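Local coordinates for protein alkylpurine DNA glycosylase AlkC (Pseudomonas fluorescens, PDB 5VI0) that probably excises alkylated purine bases from DNA as the first step of base excision repair, without flipping the damaged nucleotide out of the helix, at residues A114-T119 with E152-L157; K294-Y299 with L317-L322. One frame throughout, in Å; residues are numbered along the deposited sequence.

Contact 1: residues A114-T119 with E152-L157. With P4K (polyethylene glycol), chain G.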
# COMPACT_ATOMS: atom_id res chain seq x y z
N ALA A 114 7.10 5.66 -24.12
CA ALA A 114 6.54 4.32 -24.24
C ALA A 114 5.87 3.86 -22.95
O ALA A 114 4.79 3.26 -22.99
CB ALA A 114 7.65 3.34 -24.67
N LEU A 115 6.49 4.12 -21.79
CA LEU A 115 5.86 3.80 -20.52
C LEU A 115 4.54 4.55 -20.35
O LEU A 115 3.54 3.96 -19.94
CB LEU A 115 6.79 4.10 -19.34
CG LEU A 115 8.03 3.23 -19.20
CD1 LEU A 115 8.73 3.52 -17.89
CD2 LEU A 115 7.72 1.75 -19.34
N LYS A 116 4.54 5.85 -20.67
CA LYS A 116 3.32 6.64 -20.55
C LYS A 116 2.19 6.05 -21.38
O LYS A 116 1.02 6.08 -20.97
CB LYS A 116 3.61 8.08 -20.97
CG LYS A 116 2.43 9.04 -20.88
CD LYS A 116 2.75 10.31 -21.64
CE LYS A 116 1.73 11.41 -21.42
NZ LYS A 116 2.22 12.70 -22.04
N TYR A 117 2.51 5.49 -22.54
CA TYR A 117 1.49 4.86 -23.37
C TYR A 117 1.13 3.46 -22.87
O TYR A 117 -0.05 3.11 -22.79
CB TYR A 117 1.97 4.85 -24.82
CG TYR A 117 1.14 4.03 -25.77
CD1 TYR A 117 0.03 4.57 -26.40
CD2 TYR A 117 1.49 2.72 -26.06
CE1 TYR A 117 -0.72 3.82 -27.30
CE2 TYR A 117 0.74 1.95 -26.95
CZ TYR A 117 -0.36 2.51 -27.57
OH TYR A 117 -1.09 1.76 -28.45
N PHE A 118 2.14 2.66 -22.51
CA PHE A 118 1.88 1.28 -22.12
C PHE A 118 1.07 1.20 -20.83
O PHE A 118 0.26 0.28 -20.66
CB PHE A 118 3.19 0.52 -21.98
CG PHE A 118 3.83 0.14 -23.28
CD1 PHE A 118 3.05 -0.26 -24.35
CD2 PHE A 118 5.21 0.19 -23.43
CE1 PHE A 118 3.64 -0.62 -25.56
CE2 PHE A 118 5.81 -0.16 -24.62
CZ PHE A 118 5.02 -0.57 -25.69
N THR A 119 1.31 2.12 -19.89
CA THR A 119 0.67 2.01 -18.57
C THR A 119 -0.85 2.06 -18.66
O THR A 119 -1.52 1.51 -17.79
CB THR A 119 1.21 3.11 -17.62
OG1 THR A 119 1.16 2.65 -16.26
CG2 THR A 119 0.43 4.42 -17.74
N GLU A 152 -6.08 9.34 -16.32
CA GLU A 152 -6.00 8.88 -14.93
C GLU A 152 -4.99 7.75 -14.78
O GLU A 152 -4.41 7.58 -13.70
CB GLU A 152 -7.40 8.46 -14.43
CG GLU A 152 -7.96 7.22 -15.12
CD GLU A 152 -9.28 6.72 -14.51
OE1 GLU A 152 -10.16 6.30 -15.29
OE2 GLU A 152 -9.43 6.73 -13.27
N HIS A 153 -4.74 6.98 -15.85
CA HIS A 153 -3.74 5.91 -15.75
C HIS A 153 -2.34 6.48 -15.60
O HIS A 153 -1.53 5.97 -14.83
CB HIS A 153 -3.82 4.99 -16.97
CG HIS A 153 -5.06 4.16 -17.00
ND1 HIS A 153 -5.13 2.90 -16.45
CD2 HIS A 153 -6.30 4.43 -17.49
CE1 HIS A 153 -6.35 2.42 -16.61
NE2 HIS A 153 -7.08 3.32 -17.24
N VAL A 154 -2.05 7.56 -16.34
CA VAL A 154 -0.76 8.21 -16.26
C VAL A 154 -0.59 8.87 -14.90
O VAL A 154 0.42 8.68 -14.21
CB VAL A 154 -0.61 9.23 -17.42
CG1 VAL A 154 0.75 9.91 -17.41
CG2 VAL A 154 -0.86 8.53 -18.75
N ARG A 155 -1.60 9.63 -14.47
CA ARG A 155 -1.58 10.18 -13.12
C ARG A 155 -1.37 9.09 -12.08
O ARG A 155 -0.55 9.24 -11.16
CB ARG A 155 -2.88 10.93 -12.85
CG ARG A 155 -2.90 12.39 -13.17
CD ARG A 155 -4.27 12.95 -12.82
NE ARG A 155 -5.12 12.80 -13.99
CZ ARG A 155 -6.38 12.40 -13.96
NH1 ARG A 155 -6.95 12.11 -12.81
NH2 ARG A 155 -7.06 12.29 -15.08
N ARG A 156 -2.07 7.96 -12.23
CA ARG A 156 -1.92 6.88 -11.26
C ARG A 156 -0.49 6.33 -11.24
O ARG A 156 0.05 6.06 -10.16
CB ARG A 156 -2.94 5.77 -11.56
CG ARG A 156 -3.12 4.75 -10.45
CD ARG A 156 -2.27 3.50 -10.68
NE ARG A 156 -2.60 2.51 -9.68
CZ ARG A 156 -2.04 1.31 -9.60
NH1 ARG A 156 -1.11 0.98 -10.48
NH2 ARG A 156 -2.41 0.45 -8.64
N LEU A 157 0.15 6.20 -12.41
CA LEU A 157 1.53 5.72 -12.44
C LEU A 157 2.46 6.64 -11.65
O LEU A 157 3.31 6.17 -10.89
CB LEU A 157 2.01 5.59 -13.89
CG LEU A 157 3.45 5.14 -14.18
CD1 LEU A 157 3.75 3.80 -13.50
CD2 LEU A 157 3.69 5.03 -15.70
O1 P4K G . -9.83 2.72 -14.71
C1 P4K G . -9.58 1.46 -14.11
C2 P4K G . -8.07 1.24 -13.88
O2 P4K G . -7.74 -0.12 -14.11
C3 P4K G . -6.56 -0.37 -14.85
C4 P4K G . -6.80 -1.52 -15.84
O3 P4K G . -6.02 -1.40 -17.02
C5 P4K G . -6.70 -1.42 -18.26
C6 P4K G . -7.70 -2.59 -18.32
O4 P4K G . -7.39 -3.46 -19.39
C7 P4K G . -7.83 -4.80 -19.30
C8 P4K G . -7.62 -5.36 -17.88
O5 P4K G . -8.33 -6.57 -17.77
C9 P4K G . -7.55 -7.72 -17.53
C10 P4K G . -7.30 -7.95 -16.03
O6 P4K G . -6.01 -7.57 -15.60
C11 P4K G . -6.01 -6.47 -14.71
C12 P4K G . -4.76 -6.48 -13.81
O7 P4K G . -4.01 -5.33 -14.12
C13 P4K G . -2.60 -5.43 -14.06
C14 P4K G . -2.12 -4.77 -12.77
O8 P4K G . -0.77 -5.05 -12.49
C15 P4K G . -0.49 -6.30 -11.92
C16 P4K G . -1.07 -6.36 -10.52
C17 P4K G . -1.38 -7.99 -8.85
C18 P4K G . -0.49 -8.48 -7.70
C19 P4K G . 0.51 -7.38 -5.85
C20 P4K G . 0.38 -7.96 -4.43
C21 P4K G . -1.38 -7.15 -3.00
C22 P4K G . -2.75 -6.66 -3.46
C23 P4K G . -4.89 -7.67 -3.07
C24 P4K G . -5.12 -8.89 -2.19
C25 P4K G . -4.73 -10.88 -3.37
C26 P4K G . -5.49 -12.08 -3.92
C27 P4K G . -5.62 -12.11 -6.26
C28 P4K G . -6.74 -12.49 -7.23
C29 P4K G . -8.91 -13.20 -6.57
C30 P4K G . -10.22 -12.65 -5.99
O10 P4K G . -0.65 -7.61 -6.60
O11 P4K G . -0.97 -8.01 -4.04
O12 P4K G . -3.75 -7.04 -2.54
O13 P4K G . -5.67 -9.95 -2.92
O14 P4K G . -6.19 -11.67 -5.06
O15 P4K G . -8.00 -12.14 -6.70
O9 P4K G . -0.55 -7.48 -9.86
O HOH W 1 -3.08 1.44 -15.15
O HOH W 2 -1.07 3.09 -14.78
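Lys116 on helix 108-118 and Thr119 just along the chain meet Val154 and His153 on the first turns of helix 152-161, with 6.1 Å between CA of Lys116 and CA of Val154. No direct polar bond joins them; two waters each bridge a backbone carbonyl to a side chain. One water donates to His153 O and is hydrogen-bonded to Thr119 OG1 (2.7 Å), while a second donates to Thr119 O and lies in the ring plane of His153, 2.8 Å from ND1.

Thr119 has the largest share of the contact. Its OG1, anti to the backbone N (chi1 -151°), sits 3.5 Å from Leu157 CD2 and has two polar partners, the backbone N of Ala124 and the first water. CG2 lies 3.8 Å from His153 O. Lys116 lays its CG across both methyls of Val154, 4.0 Å from CG1.

His153 turns its ring end away from Thr119, and CE1 comes within 3.3 Å of C3 of the polyethylene glycol, which lies at the ring edge.

This is packing between helices of an all-helical array: Trp146 of helix 136-146 touches Leu115, Lys116, Val154 and Leu157, and Tyr196 of helix 195-209 backs Glu152.

Contact 2: residues K294-Y299 with L317-L322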
# COMPACT_ATOMS: atom_id res chain seq x y z
N LYS A 294 -22.36 11.25 24.58
CA LYS A 294 -22.10 10.06 23.77
C LYS A 294 -20.61 9.73 23.84
O LYS A 294 -19.77 10.55 23.46
CB LYS A 294 -22.53 10.30 22.33
CG LYS A 294 -24.02 10.57 22.18
CD LYS A 294 -24.85 9.43 22.76
CE LYS A 294 -26.29 9.50 22.27
NZ LYS A 294 -27.18 8.48 22.91
N LEU A 295 -20.28 8.55 24.34
CA LEU A 295 -18.89 8.14 24.50
C LEU A 295 -18.59 6.94 23.60
O LEU A 295 -19.43 6.05 23.43
CB LEU A 295 -18.57 7.78 25.95
CG LEU A 295 -18.66 8.96 26.93
CD1 LEU A 295 -18.20 8.54 28.32
CD2 LEU A 295 -17.84 10.14 26.42
N VAL A 296 -17.40 6.96 23.01
CA VAL A 296 -16.82 5.81 22.34
C VAL A 296 -15.57 5.46 23.12
O VAL A 296 -14.66 6.28 23.25
CB VAL A 296 -16.50 6.11 20.87
CG1 VAL A 296 -15.75 4.96 20.25
CG2 VAL A 296 -17.77 6.39 20.09
N VAL A 297 -15.54 4.25 23.67
CA VAL A 297 -14.49 3.81 24.58
C VAL A 297 -13.79 2.61 23.96
O VAL A 297 -14.42 1.59 23.67
CB VAL A 297 -15.05 3.46 25.97
CG1 VAL A 297 -13.91 3.15 26.91
CG2 VAL A 297 -15.93 4.57 26.50
N ASP A 298 -12.48 2.73 23.78
CA ASP A 298 -11.65 1.69 23.18
C ASP A 298 -10.42 1.50 24.04
O ASP A 298 -10.16 2.26 24.98
CB ASP A 298 -11.23 2.04 21.75
CG ASP A 298 -12.41 2.20 20.81
OD1 ASP A 298 -13.42 1.49 20.97
OD2 ASP A 298 -12.33 3.06 19.91
N TYR A 299 -9.64 0.47 23.73
CA TYR A 299 -8.32 0.34 24.34
C TYR A 299 -7.33 -0.20 23.32
O TYR A 299 -7.69 -0.88 22.36
CB TYR A 299 -8.36 -0.53 25.60
CG TYR A 299 -8.59 -2.00 25.38
CD1 TYR A 299 -9.85 -2.49 25.09
CD2 TYR A 299 -7.54 -2.90 25.46
CE1 TYR A 299 -10.05 -3.85 24.89
CE2 TYR A 299 -7.73 -4.25 25.26
CZ TYR A 299 -8.99 -4.73 24.98
OH TYR A 299 -9.17 -6.07 24.79
N LEU A 317 -14.40 -1.35 23.29
CA LEU A 317 -14.99 -1.65 24.59
C LEU A 317 -16.49 -1.35 24.63
O LEU A 317 -17.30 -2.25 24.86
CB LEU A 317 -14.28 -0.85 25.69
CG LEU A 317 -13.00 -1.51 26.19
CD1 LEU A 317 -12.16 -0.54 27.04
CD2 LEU A 317 -13.35 -2.78 26.97
N LYS A 318 -16.88 -0.10 24.39
CA LYS A 318 -18.26 0.27 24.65
C LYS A 318 -18.56 1.61 24.00
O LYS A 318 -17.74 2.53 24.06
CB LYS A 318 -18.51 0.35 26.17
CG LYS A 318 -19.95 0.46 26.59
CD LYS A 318 -20.02 0.44 28.12
CE LYS A 318 -21.45 0.50 28.64
NZ LYS A 318 -22.21 -0.74 28.36
N ALA A 319 -19.73 1.71 23.37
CA ALA A 319 -20.24 2.98 22.85
C ALA A 319 -21.61 3.21 23.48
O ALA A 319 -22.55 2.46 23.23
CB ALA A 319 -20.35 2.96 21.33
N PHE A 320 -21.72 4.27 24.28
CA PHE A 320 -22.89 4.43 25.13
C PHE A 320 -23.00 5.89 25.54
O PHE A 320 -22.14 6.71 25.21
CB PHE A 320 -22.79 3.51 26.35
CG PHE A 320 -21.77 3.98 27.35
CD1 PHE A 320 -20.42 4.02 27.01
CD2 PHE A 320 -22.16 4.41 28.60
CE1 PHE A 320 -19.48 4.47 27.90
CE2 PHE A 320 -21.23 4.86 29.50
CZ PHE A 320 -19.89 4.89 29.15
N SER A 321 -24.06 6.20 26.27
CA SER A 321 -24.33 7.53 26.81
C SER A 321 -24.08 7.52 28.31
O SER A 321 -24.68 6.72 29.04
CB SER A 321 -25.77 7.96 26.53
OG SER A 321 -26.04 9.19 27.17
N LEU A 322 -23.21 8.41 28.78
CA LEU A 322 -22.92 8.52 30.19
C LEU A 322 -23.63 9.75 30.74
O LEU A 322 -23.39 10.87 30.27
CB LEU A 322 -21.41 8.60 30.42
CG LEU A 322 -20.92 8.63 31.88
CD1 LEU A 322 -21.46 7.45 32.68
CD2 LEU A 322 -19.41 8.61 31.87
O HOH W 3 -27.65 10.28 25.08
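The Phe320 ring meets Val297 at its edge, CG2 standing close to the ring plane and 3.8 Å from CE1, while one face carries CE of Lys318, 3.7 Å above the plane and offset toward the rim. Leu295 comes in obliquely, its CB near CE1. Phe320 reaches them because CG is set between the backbone N and carbonyl carbon (chi1 72°), which swings the ring over the neighbouring strand. Beyond it, Leu295 CD1 packs against CD2 of Leu322.

At the other end the side chains of Leu317 and Tyr299 cross at about a right angle, with CG of Leu317 3.5 Å from CD1 of the tyrosine ring. Tyr299 OH is held by Gln334. An alanine in place of Leu317 would probably leave CD1 and CE1 of Tyr299 without the branched end that crosses them and open a gap beside CG1 of Val297.

The strands run antiparallel, their axes at 154°. Leu295 and Phe320 form a hydrogen-bonded pair, and the bond from Leu295 N to Phe320 O (2.8 Å) is nearly straight at 173°. Val297 N donates to Lys318 O, but Val297 O accepts twice, from Leu317 N (3.0 Å) and Lys318 N (3.1 Å). On the face of Val296 and Ala319, a water bridges Lys294 NZ to Ser321 OG.

Two residues facing one makes this a classic beta bulge, set in the hairpin of strands 293-304 and 310-322; the latter is an outermost strand of the chain's mixed sheet.

In the fold
Contact 1 and contact 2 belong to the two architectural parts of the chain, the helical array and the C-terminal strand-rich part, and follow one another in sequence. Their centres are 46 Å apart, on opposite sides of the chain's centre, and their nearest atoms are about 30 Å apart, so neither touches the other. What they share is DNA: each has its nearest atom about 6 Å from the bound nucleic acid, consistent with a duplex approached by both parts. Only 114-119 with 152-157 borders the polyethylene glycol, contributing Glu152 and His153 to a pocket completed by residues such as Trp168 and Tyr196; 294-299 with 317-322 supplies none of its residues.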